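PDB 6VC6: 6-phospho-alpha-glucosidase from Merdibacter massiliensis, which hydrolyses 6-phospho-alpha-glucosides, probably by the NAD- and manganese-dependent redox and elimination route of glycoside hydrolase family 4. Local coordinates for residues P279-T282 with R283-V287; R93-D96 with E97-L101; R237-S240 with W241-T244; G290-K293 with R294-E298; G115-Y118 with G119-C123. All coordinates share one frame; numbering follows the deposited sequence.

Contact 1: residues P279-T282 with R283-V287; sequences PDYT and RADEV. With G6P (6-O-phosphono-alpha-D-glucopyranose), chain F.
Thr-282 leads a loop that becomes extended only at Tyr-281 and Thr-282 into the helix starting at Arg-283, and its carbonyl O takes the first i-to-i+4 bond, from Glu-286 N at 3.0 Å. Thr-282 N meets Asp-285 OD2 at 3.0 Å in a nearly straight bond (171°) through the anti lone pair of that oxygen. This is the half of a capping box in which the N3 side chain receives the N-cap amide; the hydroxyl of Thr-282 bonds instead to Glu-97. OD2 is shared with His-98, and OD1 forms a salt bridge with Arg-94. Asp-285 CB also makes a CH-pi contact, 3.9 Å from the centroid of the Tyr-281 ring and over its face. Glu-286 CG comes up obliquely, 3.8 Å from Tyr-281 CE2, while the ring hydroxyl is bonded to Asp-289. On the ligand side, Arg-283 kinks at its second torsion (chi2 58°), bringing its guanidinium to the sugar phosphate: NE reaches G6P O2P at 3.0 Å (172°) and NH2 bonds O3P. Arg-283 NH1 makes a 3.0 Å salt bridge to Glu-286 OE2, in the guanidinium plane but tilted from the carboxylate plane, and another to Asp-238, fixing the group's rotation. The turn lies between helix 89-102, touched by Thr-282 and Arg-283, and helix 239-246, which Arg-283 meets at Ser-240 and Trp-241.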
# COMPACT_ATOMS: atom_id res chain seq x y z
N PRO A 279 -23.78 2.18 -0.82
CA PRO A 279 -23.41 2.21 -2.24
C PRO A 279 -23.34 3.61 -2.83
O PRO A 279 -22.72 3.78 -3.88
CB PRO A 279 -24.52 1.38 -2.91
CG PRO A 279 -25.25 0.68 -1.79
CD PRO A 279 -25.11 1.58 -0.60
N ASP A 280 -23.96 4.60 -2.20
CA ASP A 280 -24.03 5.95 -2.77
C ASP A 280 -23.08 6.93 -2.09
O ASP A 280 -22.84 8.01 -2.65
CB ASP A 280 -25.46 6.48 -2.70
CG ASP A 280 -26.38 5.81 -3.71
OD1 ASP A 280 -26.05 5.83 -4.91
OD2 ASP A 280 -27.43 5.27 -3.30
N TYR A 281 -22.55 6.61 -0.92
CA TYR A 281 -21.52 7.41 -0.25
C TYR A 281 -20.44 6.45 0.22
O TYR A 281 -20.59 5.78 1.24
CB TYR A 281 -22.10 8.22 0.90
CG TYR A 281 -21.13 9.23 1.47
CD1 TYR A 281 -20.90 10.44 0.83
CD2 TYR A 281 -20.44 8.97 2.65
CE1 TYR A 281 -20.02 11.37 1.35
CE2 TYR A 281 -19.55 9.89 3.17
CZ TYR A 281 -19.34 11.09 2.52
OH TYR A 281 -18.46 12.01 3.03
N THR A 282 -19.34 6.38 -0.53
CA THR A 282 -18.32 5.37 -0.33
C THR A 282 -17.09 5.96 0.37
O THR A 282 -17.04 7.14 0.71
CB THR A 282 -17.94 4.73 -1.66
OG1 THR A 282 -17.36 5.73 -2.52
CG2 THR A 282 -19.17 4.14 -2.34
N ARG A 283 -16.09 5.10 0.57
CA ARG A 283 -14.87 5.52 1.27
C ARG A 283 -14.13 6.60 0.48
O ARG A 283 -13.53 7.50 1.07
CB ARG A 283 -13.97 4.31 1.52
CG ARG A 283 -12.62 4.64 2.13
CD ARG A 283 -12.75 5.36 3.46
NE ARG A 283 -11.45 5.78 3.98
CZ ARG A 283 -11.29 6.59 5.02
NH1 ARG A 283 -12.34 7.09 5.65
NH2 ARG A 283 -10.07 6.91 5.42
N ALA A 284 -14.16 6.51 -0.85
CA ALA A 284 -13.54 7.56 -1.67
C ALA A 284 -14.20 8.91 -1.41
O ALA A 284 -13.52 9.94 -1.41
CB ALA A 284 -13.63 7.19 -3.15
N ASP A 285 -15.51 8.91 -1.19
CA ASP A 285 -16.19 10.15 -0.82
C ASP A 285 -15.80 10.60 0.58
O ASP A 285 -15.69 11.80 0.85
CB ASP A 285 -17.71 9.97 -0.91
CG ASP A 285 -18.16 9.62 -2.32
OD1 ASP A 285 -17.84 10.38 -3.26
OD2 ASP A 285 -18.85 8.58 -2.48
N GLU A 286 -15.58 9.65 1.49
CA GLU A 286 -15.11 9.99 2.83
C GLU A 286 -13.74 10.65 2.78
O GLU A 286 -13.47 11.62 3.50
CB GLU A 286 -15.06 8.75 3.72
CG GLU A 286 -16.35 7.97 3.83
CD GLU A 286 -16.17 6.66 4.56
OE1 GLU A 286 -16.90 5.69 4.24
OE2 GLU A 286 -15.28 6.58 5.44
N VAL A 287 -12.85 10.13 1.93
CA VAL A 287 -11.52 10.72 1.79
C VAL A 287 -11.62 12.09 1.15
O VAL A 287 -10.94 13.04 1.57
CB VAL A 287 -10.60 9.79 0.98
CG1 VAL A 287 -9.27 10.47 0.69
CG2 VAL A 287 -10.38 8.48 1.73
C1 G6P F . -4.57 0.71 4.52
C2 G6P F . -3.64 0.11 3.46
C3 G6P F . -3.44 0.98 2.23
C4 G6P F . -4.77 1.59 1.84
C5 G6P F . -5.15 2.57 2.94
C6 G6P F . -6.54 3.13 2.65
O1 G6P F . -3.88 0.78 5.78
O2 G6P F . -2.36 -0.16 4.05
O3 G6P F . -2.92 0.21 1.15
O4 G6P F . -4.63 2.27 0.60
O5 G6P F . -5.20 1.98 4.24
O6 G6P F . -6.66 4.40 3.27
P G6P F . -7.88 5.38 2.90
O1P G6P F . -7.40 6.07 1.65
O2P G6P F . -9.06 4.45 2.69
O3P G6P F . -8.02 6.26 4.12

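Contact 2: residues R93-D96 with E97-L101; sequences RRED and EHISL. With G6P (6-O-phosphono-alpha-D-glucopyranose), chain F.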
# COMPACT_ATOMS: atom_id res chain seq x y z
N ARG A 93 -11.29 6.07 -8.12
CA ARG A 93 -11.56 5.23 -6.96
C ARG A 93 -13.04 5.26 -6.61
O ARG A 93 -13.61 4.25 -6.19
CB ARG A 93 -10.72 5.69 -5.76
CG ARG A 93 -10.96 4.88 -4.49
CD ARG A 93 -10.20 5.44 -3.30
NE ARG A 93 -10.36 4.62 -2.11
CZ ARG A 93 -9.76 4.85 -0.95
NH1 ARG A 93 -8.95 5.90 -0.81
NH2 ARG A 93 -9.97 4.05 0.09
N ARG A 94 -13.68 6.42 -6.80
CA ARG A 94 -15.12 6.52 -6.60
C ARG A 94 -15.87 5.60 -7.56
O ARG A 94 -16.81 4.89 -7.16
CB ARG A 94 -15.56 7.97 -6.79
CG ARG A 94 -16.94 8.30 -6.24
CD ARG A 94 -17.24 9.78 -6.41
NE ARG A 94 -18.45 10.18 -5.71
CZ ARG A 94 -19.67 10.13 -6.24
NH1 ARG A 94 -19.83 9.69 -7.48
NH2 ARG A 94 -20.73 10.51 -5.54
N GLU A 95 -15.47 5.59 -8.83
CA GLU A 95 -16.11 4.72 -9.81
C GLU A 95 -15.87 3.25 -9.49
O GLU A 95 -16.75 2.42 -9.69
CB GLU A 95 -15.61 5.06 -11.22
CG GLU A 95 -15.92 6.47 -11.67
CD GLU A 95 -17.36 6.65 -12.10
OE1 GLU A 95 -18.02 5.63 -12.42
OE2 GLU A 95 -17.84 7.80 -12.13
N ASP A 96 -14.67 2.92 -9.00
CA ASP A 96 -14.39 1.55 -8.59
C ASP A 96 -15.34 1.10 -7.50
O ASP A 96 -15.87 -0.02 -7.54
CB ASP A 96 -12.94 1.43 -8.11
CG ASP A 96 -11.93 1.68 -9.21
OD1 ASP A 96 -12.29 1.55 -10.40
OD2 ASP A 96 -10.77 2.01 -8.88
N GLU A 97 -15.59 1.95 -6.51
CA GLU A 97 -16.41 1.56 -5.37
C GLU A 97 -17.89 1.61 -5.70
O GLU A 97 -18.64 0.70 -5.32
CB GLU A 97 -16.09 2.47 -4.17
CG GLU A 97 -14.78 2.14 -3.47
CD GLU A 97 -14.30 3.30 -2.61
OE1 GLU A 97 -14.97 4.35 -2.61
OE2 GLU A 97 -13.26 3.16 -1.93
N HIS A 98 -18.34 2.65 -6.41
CA HIS A 98 -19.76 2.82 -6.67
C HIS A 98 -20.29 1.71 -7.57
O HIS A 98 -21.32 1.09 -7.27
CB HIS A 98 -20.03 4.19 -7.29
CG HIS A 98 -20.23 5.28 -6.29
ND1 HIS A 98 -21.42 5.97 -6.17
CD2 HIS A 98 -19.39 5.80 -5.36
CE1 HIS A 98 -21.30 6.87 -5.21
NE2 HIS A 98 -20.08 6.79 -4.70
N ILE A 99 -19.60 1.45 -8.68
CA ILE A 99 -20.11 0.51 -9.68
C ILE A 99 -20.16 -0.90 -9.12
O ILE A 99 -21.11 -1.66 -9.38
CB ILE A 99 -19.27 0.61 -10.96
CG1 ILE A 99 -19.43 2.00 -11.59
CG2 ILE A 99 -19.67 -0.48 -11.95
CD1 ILE A 99 -18.42 2.31 -12.67
N SER A 100 -19.15 -1.29 -8.34
CA SER A 100 -19.16 -2.62 -7.73
C SER A 100 -20.33 -2.77 -6.77
O SER A 100 -21.06 -3.77 -6.81
CB SER A 100 -17.84 -2.87 -7.00
OG SER A 100 -16.74 -2.81 -7.90
N LEU A 101 -20.54 -1.78 -5.90
CA LEU A 101 -21.62 -1.86 -4.93
C LEU A 101 -22.98 -1.77 -5.60
O LEU A 101 -23.93 -2.46 -5.19
CB LEU A 101 -21.47 -0.75 -3.88
CG LEU A 101 -20.29 -0.92 -2.92
CD1 LEU A 101 -19.99 0.39 -2.21
CD2 LEU A 101 -20.58 -2.02 -1.91
C1 G6P F . -4.57 0.71 4.52
C2 G6P F . -3.64 0.11 3.46
C3 G6P F . -3.44 0.98 2.23
C4 G6P F . -4.77 1.59 1.84
C5 G6P F . -5.15 2.57 2.94
C6 G6P F . -6.54 3.13 2.65
O1 G6P F . -3.88 0.78 5.78
O2 G6P F . -2.36 -0.16 4.05
O3 G6P F . -2.92 0.21 1.15
O4 G6P F . -4.63 2.27 0.60
O5 G6P F . -5.20 1.98 4.24
O6 G6P F . -6.66 4.40 3.27
P G6P F . -7.88 5.38 2.90
O1P G6P F . -7.40 6.07 1.65
O2P G6P F . -9.06 4.45 2.69
O3P G6P F . -8.02 6.26 4.12
O HOH W 1 -11.88 1.66 -0.38
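Glu-97 and Arg-93 make the buried end of this contact, one helical turn apart. Arg-93 NE meets Glu-97 OE2 at 3.3 Å from above the carboxylate plane, a bent bond (142°) within a salt bridge, and a water accepting from Arg-93 NH2 donates to the same oxygen at 2.6 Å. Fully extended from CB to NE, with CG opposite the main-chain nitrogen (chi1 179°), Arg-93 carries its guanidinium to the phosphate and grips it with two N-H groups, NH1 to G6P O1P at 2.9 Å and NH2 to O2P at 2.8 Å. Glu-97 OE1 is held by Thr-282 and the amide of Ala-284. Arg-93 and Glu-97, like Arg-94 and His-98, are i-to-i+4 neighbours on helix 89-102, which follows strand 80-83, in the parallel part of the large mixed sheet of the probably Rossmann-like, NAD-binding half. Ser-100 OG donates to Asp-96 O at 2.9 Å. Toward the partly exposed side, the guanidinium of Arg-94 lies on the His-98 ring, centres 4.1 Å apart and planes at 27°, and Asp-285 takes a bond from both residues. Glu-95 and Ile-99 are looser: Glu-95 OE1 grazes Ile-99 CD1 at 3.4 Å, with the isoleucine leaning on helix 419-432.

Contact 3: residues R237-S240 with W241-T244; sequences RDQS and WLDT. With G6P (6-O-phosphono-alpha-D-glucopyranose), chain F.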
# COMPACT_ATOMS: atom_id res chain seq x y z
N ARG A 237 -9.21 8.58 13.65
CA ARG A 237 -9.62 7.75 12.53
C ARG A 237 -11.11 7.91 12.25
O ARG A 237 -11.92 8.14 13.16
CB ARG A 237 -9.31 6.28 12.80
CG ARG A 237 -7.85 6.01 13.13
CD ARG A 237 -6.93 6.55 12.04
NE ARG A 237 -7.00 5.73 10.83
CZ ARG A 237 -6.38 4.56 10.68
NH1 ARG A 237 -5.65 4.07 11.67
NH2 ARG A 237 -6.50 3.89 9.55
N ASP A 238 -11.47 7.78 10.98
CA ASP A 238 -12.86 7.82 10.58
C ASP A 238 -13.60 6.58 11.10
O ASP A 238 -12.99 5.57 11.46
CB ASP A 238 -12.99 7.91 9.06
CG ASP A 238 -12.62 9.28 8.52
OD1 ASP A 238 -12.86 10.28 9.23
OD2 ASP A 238 -12.08 9.36 7.40
N GLN A 239 -14.93 6.68 11.12
CA GLN A 239 -15.73 5.61 11.70
C GLN A 239 -15.55 4.29 10.95
O GLN A 239 -15.56 3.22 11.56
CB GLN A 239 -17.21 6.02 11.73
CG GLN A 239 -18.13 4.99 12.36
CD GLN A 239 -17.77 4.69 13.80
OE1 GLN A 239 -17.47 5.60 14.58
NE2 GLN A 239 -17.79 3.42 14.17
N SER A 240 -15.38 4.36 9.63
CA SER A 240 -15.21 3.14 8.85
C SER A 240 -13.94 2.39 9.24
O SER A 240 -13.92 1.15 9.20
CB SER A 240 -15.19 3.47 7.36
OG SER A 240 -14.08 4.29 7.03
N TRP A 241 -12.89 3.11 9.64
CA TRP A 241 -11.66 2.44 10.06
C TRP A 241 -11.81 1.82 11.44
O TRP A 241 -11.24 0.76 11.72
CB TRP A 241 -10.49 3.42 10.03
CG TRP A 241 -9.74 3.43 8.73
CD1 TRP A 241 -9.55 4.49 7.90
CD2 TRP A 241 -9.09 2.31 8.12
NE1 TRP A 241 -8.82 4.11 6.81
CE2 TRP A 241 -8.52 2.77 6.91
CE3 TRP A 241 -8.93 0.97 8.46
CZ2 TRP A 241 -7.80 1.94 6.06
CZ3 TRP A 241 -8.21 0.14 7.61
CH2 TRP A 241 -7.66 0.63 6.42
N LEU A 242 -12.58 2.48 12.33
CA LEU A 242 -12.83 1.91 13.65
C LEU A 242 -13.63 0.62 13.54
O LEU A 242 -13.41 -0.32 14.31
CB LEU A 242 -13.54 2.93 14.53
CG LEU A 242 -12.82 4.26 14.75
CD1 LEU A 242 -13.71 5.24 15.50
CD2 LEU A 242 -11.52 4.03 15.50
N ASP A 243 -14.58 0.57 12.60
CA ASP A 243 -15.34 -0.66 12.40
C ASP A 243 -14.47 -1.76 11.81
O ASP A 243 -14.62 -2.94 12.16
CB ASP A 243 -16.55 -0.39 11.49
CG ASP A 243 -17.37 0.80 11.96
OD1 ASP A 243 -17.92 1.52 11.10
OD2 ASP A 243 -17.47 1.01 13.19
N THR A 244 -13.56 -1.40 10.90
CA THR A 244 -12.69 -2.39 10.29
C THR A 244 -11.75 -3.01 11.32
O THR A 244 -11.57 -4.23 11.37
CB THR A 244 -11.89 -1.76 9.15
OG1 THR A 244 -12.78 -1.36 8.10
CG2 THR A 244 -10.87 -2.74 8.59
C1 G6P F . -4.57 0.71 4.52
C2 G6P F . -3.64 0.11 3.46
C3 G6P F . -3.44 0.98 2.23
C4 G6P F . -4.77 1.59 1.84
C5 G6P F . -5.15 2.57 2.94
C6 G6P F . -6.54 3.13 2.65
O1 G6P F . -3.88 0.78 5.78
O2 G6P F . -2.36 -0.16 4.05
O3 G6P F . -2.92 0.21 1.15
O4 G6P F . -4.63 2.27 0.60
O5 G6P F . -5.20 1.98 4.24
O6 G6P F . -6.66 4.40 3.27
P G6P F . -7.88 5.38 2.90
O1P G6P F . -7.40 6.07 1.65
O2P G6P F . -9.06 4.45 2.69
O3P G6P F . -8.02 6.26 4.12
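Arg-237 NH2 lies over one face of the Trp-241 indole, 3.4 Å from CD2, and the guanidinium carbon CZ stands 4.2 Å from the centroid of the five-membered ring, 17° off its normal. This is a cation-pi contact rather than a flat stack, since the two planes are 52° apart. The edge of the same indole faces the sugar: Trp-241 CZ2 approaches G6P O5 to 3.2 Å. Arg-237 comes over the ring because its chain doubles back at two successive torsions, the second at -73°, and NH1 is held by a salt bridge to Asp-233. Further out, the start of helix 239-246 sets the tryptophan's place. Asp-238, the N-cap residue, offers its carbonyl O to Leu-242 N at 3.2 Å and, weakly, to Trp-241 N, while its carboxylate pairs with Arg-283. Ser-240 OG bonds to Glu-286. On the exposed flank Gln-239 NE2 donates to Asp-243 OD2 on the syn side. With an alanine at Trp-241, the sugar would probably lose the indole edge that lies against O5, and Arg-237 would be left without the face that it covers. A cation over one face would be expected to draw electron density from the indole, making its C-H edge a somewhat better neighbour for the sugar oxygen.

Contact 4: residues G290-K293 with R294-E298; sequences GREK and RVFAE. With G6P (6-O-phosphono-alpha-D-glucopyranose), chain F.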
# COMPACT_ATOMS: atom_id res chain seq x y z
N GLY A 290 -12.86 14.23 3.74
CA GLY A 290 -12.07 14.19 4.95
C GLY A 290 -10.61 14.57 4.78
O GLY A 290 -10.25 15.74 4.91
N ARG A 291 -9.77 13.57 4.47
CA ARG A 291 -8.32 13.80 4.44
C ARG A 291 -7.94 14.78 3.34
O ARG A 291 -7.12 15.67 3.56
CB ARG A 291 -7.59 12.47 4.26
CG ARG A 291 -6.20 12.61 3.65
CD ARG A 291 -5.40 11.32 3.76
NE ARG A 291 -5.59 10.47 2.59
CZ ARG A 291 -6.25 9.32 2.61
NH1 ARG A 291 -6.79 8.87 3.74
NH2 ARG A 291 -6.37 8.61 1.50
N GLU A 292 -8.52 14.62 2.15
CA GLU A 292 -8.16 15.48 1.04
C GLU A 292 -8.52 16.94 1.31
O GLU A 292 -7.75 17.85 0.97
CB GLU A 292 -8.82 15.00 -0.26
CG GLU A 292 -8.35 15.78 -1.48
CD GLU A 292 -9.25 15.61 -2.69
OE1 GLU A 292 -10.46 15.90 -2.59
OE2 GLU A 292 -8.74 15.19 -3.76
N LYS A 293 -9.66 17.15 1.93
CA LYS A 293 -10.11 18.49 2.21
C LYS A 293 -9.29 19.16 3.29
O LYS A 293 -8.89 20.28 3.15
CB LYS A 293 -11.58 18.49 2.58
CG LYS A 293 -12.21 19.86 2.56
CD LYS A 293 -13.44 19.90 3.42
CE LYS A 293 -14.40 20.97 2.95
NZ LYS A 293 -14.13 22.29 3.58
N ARG A 294 -9.02 18.44 4.37
CA ARG A 294 -8.28 19.01 5.49
C ARG A 294 -6.85 19.33 5.09
O ARG A 294 -6.32 20.39 5.44
CB ARG A 294 -8.31 18.05 6.68
CG ARG A 294 -9.68 17.85 7.30
CD ARG A 294 -9.58 17.03 8.58
NE ARG A 294 -8.87 15.78 8.36
CZ ARG A 294 -9.47 14.61 8.13
NH1 ARG A 294 -10.79 14.54 8.08
NH2 ARG A 294 -8.74 13.52 7.94
N VAL A 295 -6.21 18.43 4.34
CA VAL A 295 -4.80 18.60 4.00
C VAL A 295 -4.61 19.76 3.03
O VAL A 295 -3.73 20.60 3.21
CB VAL A 295 -4.23 17.28 3.44
CG1 VAL A 295 -3.00 17.55 2.58
CG2 VAL A 295 -3.89 16.33 4.58
N PHE A 296 -5.45 19.83 1.99
CA PHE A 296 -5.31 20.91 1.02
C PHE A 296 -5.73 22.25 1.61
O PHE A 296 -5.23 23.30 1.18
CB PHE A 296 -6.13 20.61 -0.24
CG PHE A 296 -5.39 19.78 -1.25
CD1 PHE A 296 -4.53 20.38 -2.16
CD2 PHE A 296 -5.55 18.41 -1.29
CE1 PHE A 296 -3.85 19.62 -3.10
CE2 PHE A 296 -4.87 17.65 -2.23
CZ PHE A 296 -4.02 18.25 -3.13
N ALA A 297 -6.62 22.25 2.60
CA ALA A 297 -7.04 23.51 3.22
C ALA A 297 -5.95 24.08 4.11
O ALA A 297 -5.77 25.31 4.16
CB ALA A 297 -8.33 23.30 4.02
N GLU A 298 -5.21 23.22 4.80
CA GLU A 298 -4.03 23.43 5.64
C GLU A 298 -2.96 24.22 4.90
O GLU A 298 -2.27 25.06 5.49
CB GLU A 298 -3.46 22.08 6.10
CG GLU A 298 -2.79 22.15 7.47
CD GLU A 298 -1.58 21.26 7.61
OE1 GLU A 298 -0.52 21.75 8.05
OE2 GLU A 298 -1.69 20.05 7.30
C1 G6P F . -4.57 0.71 4.52
C2 G6P F . -3.64 0.11 3.46
C3 G6P F . -3.44 0.98 2.23
C4 G6P F . -4.77 1.59 1.84
C5 G6P F . -5.15 2.57 2.94
C6 G6P F . -6.54 3.13 2.65
O1 G6P F . -3.88 0.78 5.78
O2 G6P F . -2.36 -0.16 4.05
O3 G6P F . -2.92 0.21 1.15
O4 G6P F . -4.63 2.27 0.60
O5 G6P F . -5.20 1.98 4.24
O6 G6P F . -6.66 4.40 3.27
P G6P F . -7.88 5.38 2.90
O1P G6P F . -7.40 6.07 1.65
O2P G6P F . -9.06 4.45 2.69
O3P G6P F . -8.02 6.26 4.12
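The guanidinium of Arg-294 folds back flat over the backbone of Gly-290 and Arg-291, its NH1 3.3 Å from Gly-290 C and its NH2 3.5 Å from Arg-291 CA. The bend is at the third torsion (chi3 -53°), and the fit is close: a beta carbon on Gly-290 would already touch that NH1. Arg-291 diverges from it and presents its edge to the phosphate, giving a two-pronged grip: NH1 to G6P O3P at 2.9 Å and NH2 to O1P at 2.7 Å, both at 167°. Gly-290 is the N-cap of helix 291-305 and also where the preceding helix 283-289 ends, which puts Arg-291 in the first turn, facing the ligands. Its NH2 further forms a salt bridge with the NAD phosphate oxygen O1N, and NE bonds to Thr-14. Round the helix, the Phe-296 ring turns its edge to Glu-292 O, CD2 lying 3.2 Å from it, while Glu-292 CG packs 3.8 Å from that same CD2. Beyond CG the carboxylate of Glu-292 stands nearly perpendicular to the ring (83°) and pairs with Arg-44 of helix 42-59.

Contact 5: residues G115-Y118 with G119-C123; sequences GMAY and GLRSC. With NAD (nicotinamide-adenine-dinucleotide), chain G.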
# COMPACT_ATOMS: atom_id res chain seq x y z
N GLY A 115 -10.54 -3.16 -6.78
CA GLY A 115 -9.10 -3.26 -6.69
C GLY A 115 -8.45 -3.68 -7.99
O GLY A 115 -7.40 -3.16 -8.38
N MSE A 116 -9.07 -4.63 -8.70
CA MSE A 116 -8.53 -5.11 -9.96
C MSE A 116 -8.67 -4.07 -11.05
O MSE A 116 -7.84 -3.98 -11.96
CB MSE A 116 -9.22 -6.42 -10.36
CG MSE A 116 -8.79 -7.61 -9.51
SE MSE A 116 -9.59 -9.29 -10.07
CE MSE A 116 -11.37 -9.05 -9.31
N ALA A 117 -9.73 -3.26 -10.98
CA ALA A 117 -9.87 -2.13 -11.88
C ALA A 117 -8.78 -1.10 -11.61
O ALA A 117 -8.14 -0.59 -12.54
CB ALA A 117 -11.25 -1.51 -11.75
N TYR A 118 -8.58 -0.76 -10.34
CA TYR A 118 -7.45 0.08 -9.96
C TYR A 118 -6.13 -0.57 -10.34
O TYR A 118 -5.18 0.12 -10.71
CB TYR A 118 -7.51 0.37 -8.45
CG TYR A 118 -6.47 1.33 -7.93
CD1 TYR A 118 -5.93 2.32 -8.75
CD2 TYR A 118 -6.02 1.26 -6.62
CE1 TYR A 118 -4.98 3.20 -8.27
CE2 TYR A 118 -5.07 2.13 -6.13
CZ TYR A 118 -4.55 3.10 -6.96
OH TYR A 118 -3.61 3.98 -6.47
N GLY A 119 -6.05 -1.90 -10.26
CA GLY A 119 -4.82 -2.59 -10.62
C GLY A 119 -4.46 -2.44 -12.08
O GLY A 119 -3.29 -2.25 -12.43
N LEU A 120 -5.46 -2.52 -12.96
CA LEU A 120 -5.20 -2.37 -14.39
C LEU A 120 -4.73 -0.96 -14.73
O LEU A 120 -3.86 -0.78 -15.59
CB LEU A 120 -6.44 -2.74 -15.20
CG LEU A 120 -6.70 -4.24 -15.36
CD1 LEU A 120 -7.87 -4.49 -16.30
CD2 LEU A 120 -5.45 -4.95 -15.86
N ARG A 121 -5.30 0.05 -14.06
CA ARG A 121 -4.82 1.42 -14.25
C ARG A 121 -3.40 1.58 -13.74
O ARG A 121 -2.58 2.26 -14.37
CB ARG A 121 -5.75 2.40 -13.55
CG ARG A 121 -7.12 2.55 -14.18
CD ARG A 121 -7.83 3.80 -13.69
NE ARG A 121 -7.96 3.82 -12.23
CZ ARG A 121 -8.91 3.19 -11.56
NH1 ARG A 121 -9.82 2.47 -12.20
NH2 ARG A 121 -8.95 3.27 -10.23
N SER A 122 -3.08 0.95 -12.60
CA SER A 122 -1.75 1.09 -12.03
C SER A 122 -0.71 0.36 -12.86
O SER A 122 0.42 0.84 -13.00
CB SER A 122 -1.75 0.58 -10.59
OG SER A 122 -2.53 1.41 -9.75
N CYS A 123 -1.06 -0.80 -13.43
CA CYS A 123 -0.12 -1.52 -14.28
C CYS A 123 0.36 -0.65 -15.43
O CYS A 123 1.56 -0.63 -15.75
CB CYS A 123 -0.77 -2.80 -14.81
SG CYS A 123 -0.95 -4.13 -13.61
PA NAD G . -4.25 11.14 -4.23
O1A NAD G . -4.48 12.17 -3.15
O2A NAD G . -5.16 11.10 -5.44
O5B NAD G . -2.74 11.28 -4.76
C5B NAD G . -2.34 10.68 -5.99
C4B NAD G . -1.39 11.61 -6.72
O4B NAD G . -0.66 10.88 -7.71
C3B NAD G . -2.16 12.70 -7.44
O3B NAD G . -1.61 13.98 -7.10
C2B NAD G . -1.94 12.44 -8.92
O2B NAD G . -1.76 13.66 -9.63
C1B NAD G . -0.66 11.61 -8.93
N9A NAD G . -0.61 10.70 -10.10
C8A NAD G . -1.62 9.96 -10.61
N7A NAD G . -1.21 9.26 -11.69
C5A NAD G . 0.09 9.55 -11.90
C6A NAD G . 1.14 9.16 -12.87
N6A NAD G . 0.87 8.28 -13.87
N1A NAD G . 2.37 9.70 -12.73
C2A NAD G . 2.65 10.57 -11.74
N3A NAD G . 1.74 10.97 -10.82
C4A NAD G . 0.47 10.51 -10.85
O3 NAD G . -4.23 9.67 -3.58
PN NAD G . -3.89 9.42 -2.03
O1N NAD G . -5.18 9.12 -1.30
O2N NAD G . -2.96 10.50 -1.53
O5D NAD G . -3.06 8.05 -2.15
C5D NAD G . -1.69 8.08 -2.56
C4D NAD G . -1.27 6.66 -2.91
O4D NAD G . -0.65 6.04 -1.78
C3D NAD G . -2.48 5.81 -3.28
O3D NAD G . -2.19 5.09 -4.47
C2D NAD G . -2.62 4.83 -2.14
O2D NAD G . -3.12 3.58 -2.59
C1D NAD G . -1.19 4.72 -1.64
N1N NAD G . -1.11 4.22 -0.27
C2N NAD G . -0.55 3.02 -0.10
C3N NAD G . -0.43 2.46 1.15
C7N NAD G . 0.21 1.11 1.29
O7N NAD G . 0.11 0.50 2.34
N7N NAD G . 0.85 0.60 0.23
C4N NAD G . -0.88 3.17 2.26
C5N NAD G . -1.46 4.42 2.06
C6N NAD G . -1.56 4.93 0.77
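A hydroxyl over an aromatic face is the odd feature here: Ser-122 OG lies above the Tyr-118 ring, 3.4 Å from CE1, while bonding to the carbonyl of Asn-147. Arg-121 comes to the same side chain differently. Its guanidinium covers Tyr-118 CA with a face, and NH2 reaches CD1 at 3.5 Å obliquely; the two planes are 24° apart, yet no stack forms. Three outside partners fix that guanidinium, a salt bridge to Asp-96 and bonds to Ala-87 O and Asn-433. Tyr-118, Arg-121 and Ser-122 fall within about one turn of helix 113-136, which belongs to the probably Rossmann-like half of the enzyme, with i-to-i+4 backbone bonds such as Ser-122 N to Tyr-118 O at 2.9 Å. A first torsion of -175° sends the Tyr-118 ring away from its own N-H side and brings OH to 2.7 Å from NAD O3D, at the ring's edge and in its plane. A leucine in place of Tyr-118 would probably leave that ribose hydroxyl without its phenolic neighbour and Ser-122 without the ring beneath it. Gly-119 keeps the turn slim, for a beta carbon there would press on Gly-115 O. On another side Met-116, a selenomethionine, packs with Leu-120 against Leu-394 of helix 378-400.

How the contacts relate
Contacts 1, 2 and 4 each send an arginine to the same sugar phosphate, from helices 283-289, 89-102 and 291-305, while contact 3 meets the sugar through an indole edge. Contacts 2 and 5 are the buried ones, on successive helices that touch each other; contact 3 is at the surface, and contacts 1 and 4 are partly buried. Contact 1 stands between contacts 2 and 3, touching both through charged and hydroxyl groups, so the N-terminal and C-terminal parts of the enzyme meet where contact 1 touches contact 2. Contact 5 alone does not touch the sugar phosphate ligand; it faces the NAD ribose instead and lies about 25 Å, centre to centre, from contact 4.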